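Long-range contact in kappa-carrageenase (Pseudoalteromonas carrageenovora, PDB 1DYP), which cleaves the beta-1,4 linkages between galactose 4-sulfate and 3,6-anhydrogalactose within kappa-carrageenan chains, its catalytic domain being the part present here: residues 102-107 with 260-265. The protein carries 1 engineered substitution. Residues are numbered along the deposited sequence; the frame is centred on the assembly and turned at random. Where two conformers were deposited one is given.
Sequences ARIKGA and MEVDYV. With CD (cadmium ion), chain C.
Residues 102-105 and 260-262 run antiparallel, their short axes 4.7 Å apart at closest and 152° between directions, with Lys-105 and Glu-261 forming a hydrogen-bonded pair through both backbone amides. At Arg-103 the regular pairing gives way to a beta bulge: Asp-263 N donates to Arg-103 O (2.8 Å), while Arg-103 N reaches past Asp-263 to Tyr-264 O (3.0 Å). The extra residue, with a helix-like backbone, turns the strand and sets the side chains of Asp-263 and Tyr-264 beside Arg-103 on one face. The Tyr-264 ring, its CG lodged between backbone N and carbonyl carbon (chi1 67°), presents a face to Arg-103 CB, which sits 3.7 Å from the ring centroid in a CH-pi contact; Arg-103 CD follows near the rim. With Tyr-264 cut back to an alanine, the aliphatic stem of Arg-103 would probably lose its aromatic support and Glu-101 its hydroxyl partner. Beyond the ring, Arg-103 NH1 meets Asp-263 OD2 at 2.8 Å, a salt bridge whose hydrogen bond is weak and bent (129°), carboxylate and guanidinium being steeply inclined. The same carboxylate also serves a second cation: its OD1 binds cadmium at 2.5 Å. On the other face Ile-104 CG1 and Val-262 CG2 touch at 4.1 Å, side by side, and Ile-104 CG2 meets CE of Met-260, a selenomethionine in this crystal. Ile-104 packs on Phe-117 of strand 113-120 and Val-262 on Leu-229 of strand 225-233, while Met-260 lies against Pro-115. The pairing illustrates a two-sided strand in the GH16 jelly-roll sandwich: one face, with Ile-104 and Val-262, enters the core, the other carries Arg-103 and Tyr-264, and the bulge brings Asp-263 O, at 2.3 Å, to a cadmium site completed by Glu-22 O, Gly-53 O and three waters.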
loop_
_atom_site.group_PDB
_atom_site.type_symbol
_atom_site.label_atom_id
_atom_site.label_comp_id
_atom_site.label_asym_id
_atom_site.label_seq_id
_atom_site.Cartn_x
_atom_site.Cartn_y
_atom_site.Cartn_z
ATOM N N ALA A 102 -6.812 -8.535 -3.607
ATOM C CA ALA A 102 -6.466 -9.060 -2.296
ATOM C C ALA A 102 -7.745 -9.100 -1.474
ATOM O O ALA A 102 -8.577 -8.196 -1.564
ATOM C CB ALA A 102 -5.422 -8.179 -1.617
ATOM N N ARG A 103 -7.908 -10.169 -0.706
ATOM C CA ARG A 103 -9.073 -10.341 0.155
ATOM C C ARG A 103 -8.545 -9.952 1.522
ATOM O O ARG A 103 -7.755 -10.678 2.125
ATOM C CB ARG A 103 -9.536 -11.798 0.126
ATOM C CG ARG A 103 -10.812 -12.036 0.898
ATOM C CD ARG A 103 -11.658 -13.111 0.242
ATOM N NE ARG A 103 -12.953 -13.226 0.898
ATOM C CZ ARG A 103 -13.163 -13.891 2.030
ATOM N NH1 ARG A 103 -12.163 -14.516 2.640
ATOM N NH2 ARG A 103 -14.376 -13.919 2.560
ATOM N N ILE A 104 -8.989 -8.794 2.001
ATOM C CA ILE A 104 -8.495 -8.235 3.251
ATOM C C ILE A 104 -9.532 -7.910 4.313
ATOM O O ILE A 104 -10.660 -7.534 4.011
ATOM C CB ILE A 104 -7.721 -6.925 2.947
ATOM C CG1 ILE A 104 -6.538 -7.225 2.026
ATOM C CG2 ILE A 104 -7.272 -6.253 4.238
ATOM C CD1 ILE A 104 -5.907 -5.988 1.421
ATOM N N LYS A 105 -9.111 -8.055 5.564
ATOM C CA LYS A 105 -9.928 -7.722 6.720
ATOM C C LYS A 105 -9.093 -6.668 7.437
ATOM O O LYS A 105 -7.922 -6.898 7.735
ATOM C CB LYS A 105 -10.113 -8.945 7.609
ATOM C CG LYS A 105 -10.932 -8.711 8.859
ATOM C CD LYS A 105 -11.083 -10.052 9.546
ATOM C CE LYS A 105 -11.852 -9.986 10.827
ATOM N NZ LYS A 105 -11.961 -11.376 11.351
ATOM N N GLY A 106 -9.684 -5.506 7.687
ATOM C CA GLY A 106 -8.954 -4.442 8.350
ATOM C C GLY A 106 -8.675 -4.707 9.815
ATOM O O GLY A 106 -9.226 -5.637 10.407
ATOM N N ALA A 107 -7.799 -3.895 10.398
ATOM C CA ALA A 107 -7.456 -4.021 11.813
ATOM C C ALA A 107 -8.645 -3.500 12.616
ATOM O O ALA A 107 -9.327 -2.575 12.184
ATOM C CB ALA A 107 -6.204 -3.205 12.126
HETATM N N MSE A 260 -4.112 -6.557 10.406
HETATM C CA MSE A 260 -4.945 -6.653 9.228
HETATM C C MSE A 260 -4.662 -8.089 8.798
HETATM O O MSE A 260 -3.586 -8.629 9.082
HETATM C CB MSE A 260 -4.459 -5.689 8.142
HETATM C CG MSE A 260 -3.064 -6.017 7.624
HETATM SE SE MSE A 260 -2.415 -4.820 6.248
HETATM C CE MSE A 260 -3.266 -5.586 4.708
ATOM N N GLU A 261 -5.623 -8.714 8.131
ATOM C CA GLU A 261 -5.438 -10.080 7.669
ATOM C C GLU A 261 -5.697 -10.153 6.174
ATOM O O GLU A 261 -6.616 -9.510 5.662
ATOM C CB GLU A 261 -6.384 -11.030 8.403
ATOM C CG GLU A 261 -6.263 -10.986 9.917
ATOM C CD GLU A 261 -6.993 -12.132 10.585
ATOM O OE1 GLU A 261 -8.125 -12.441 10.159
ATOM O OE2 GLU A 261 -6.438 -12.720 11.536
ATOM N N VAL A 262 -4.877 -10.931 5.478
ATOM C CA VAL A 262 -5.016 -11.094 4.042
ATOM C C VAL A 262 -5.226 -12.573 3.750
ATOM O O VAL A 262 -4.344 -13.399 3.985
ATOM C CB VAL A 262 -3.754 -10.612 3.298
ATOM C CG1 VAL A 262 -4.002 -10.609 1.799
ATOM C CG2 VAL A 262 -3.368 -9.223 3.782
ATOM N N ASP A 263 -6.411 -12.902 3.251
ATOM C CA ASP A 263 -6.743 -14.281 2.934
ATOM C C ASP A 263 -5.946 -14.717 1.709
ATOM O O ASP A 263 -5.473 -15.851 1.628
ATOM C CB ASP A 263 -8.251 -14.384 2.676
ATOM C CG ASP A 263 -8.721 -15.812 2.462
ATOM O OD1 ASP A 263 -7.945 -16.753 2.720
ATOM O OD2 ASP A 263 -9.886 -15.986 2.046
ATOM N N TYR A 264 -5.783 -13.803 0.759
ATOM C CA TYR A 264 -5.033 -14.109 -0.449
ATOM C C TYR A 264 -4.776 -12.856 -1.263
ATOM O O TYR A 264 -5.410 -11.819 -1.055
ATOM C CB TYR A 264 -5.807 -15.119 -1.317
ATOM C CG TYR A 264 -7.101 -14.593 -1.922
ATOM C CD1 TYR A 264 -7.085 -13.600 -2.906
ATOM C CD2 TYR A 264 -8.339 -15.089 -1.513
ATOM C CE1 TYR A 264 -8.265 -13.114 -3.465
ATOM C CE2 TYR A 264 -9.531 -14.609 -2.069
ATOM C CZ TYR A 264 -9.482 -13.623 -3.041
ATOM O OH TYR A 264 -10.647 -13.140 -3.591
ATOM N N VAL A 265 -3.817 -12.964 -2.174
ATOM C CA VAL A 265 -3.490 -11.891 -3.098
ATOM C C VAL A 265 -3.313 -12.619 -4.428
ATOM O O VAL A 265 -2.632 -13.643 -4.501
ATOM C CB VAL A 265 -2.197 -11.126 -2.700
ATOM C CG1 VAL A 265 -1.027 -12.086 -2.537
ATOM C CG2 VAL A 265 -1.882 -10.067 -3.753
HETATM CD CD CD C . -5.924 -18.073 2.215
HETATM O O HOH W 1 -5.612 -20.369 2.069
HETATM O O HOH W 2 -7.012 -18.352 0.126
HETATM O O HOH W 3 -7.889 -19.294 3.348
#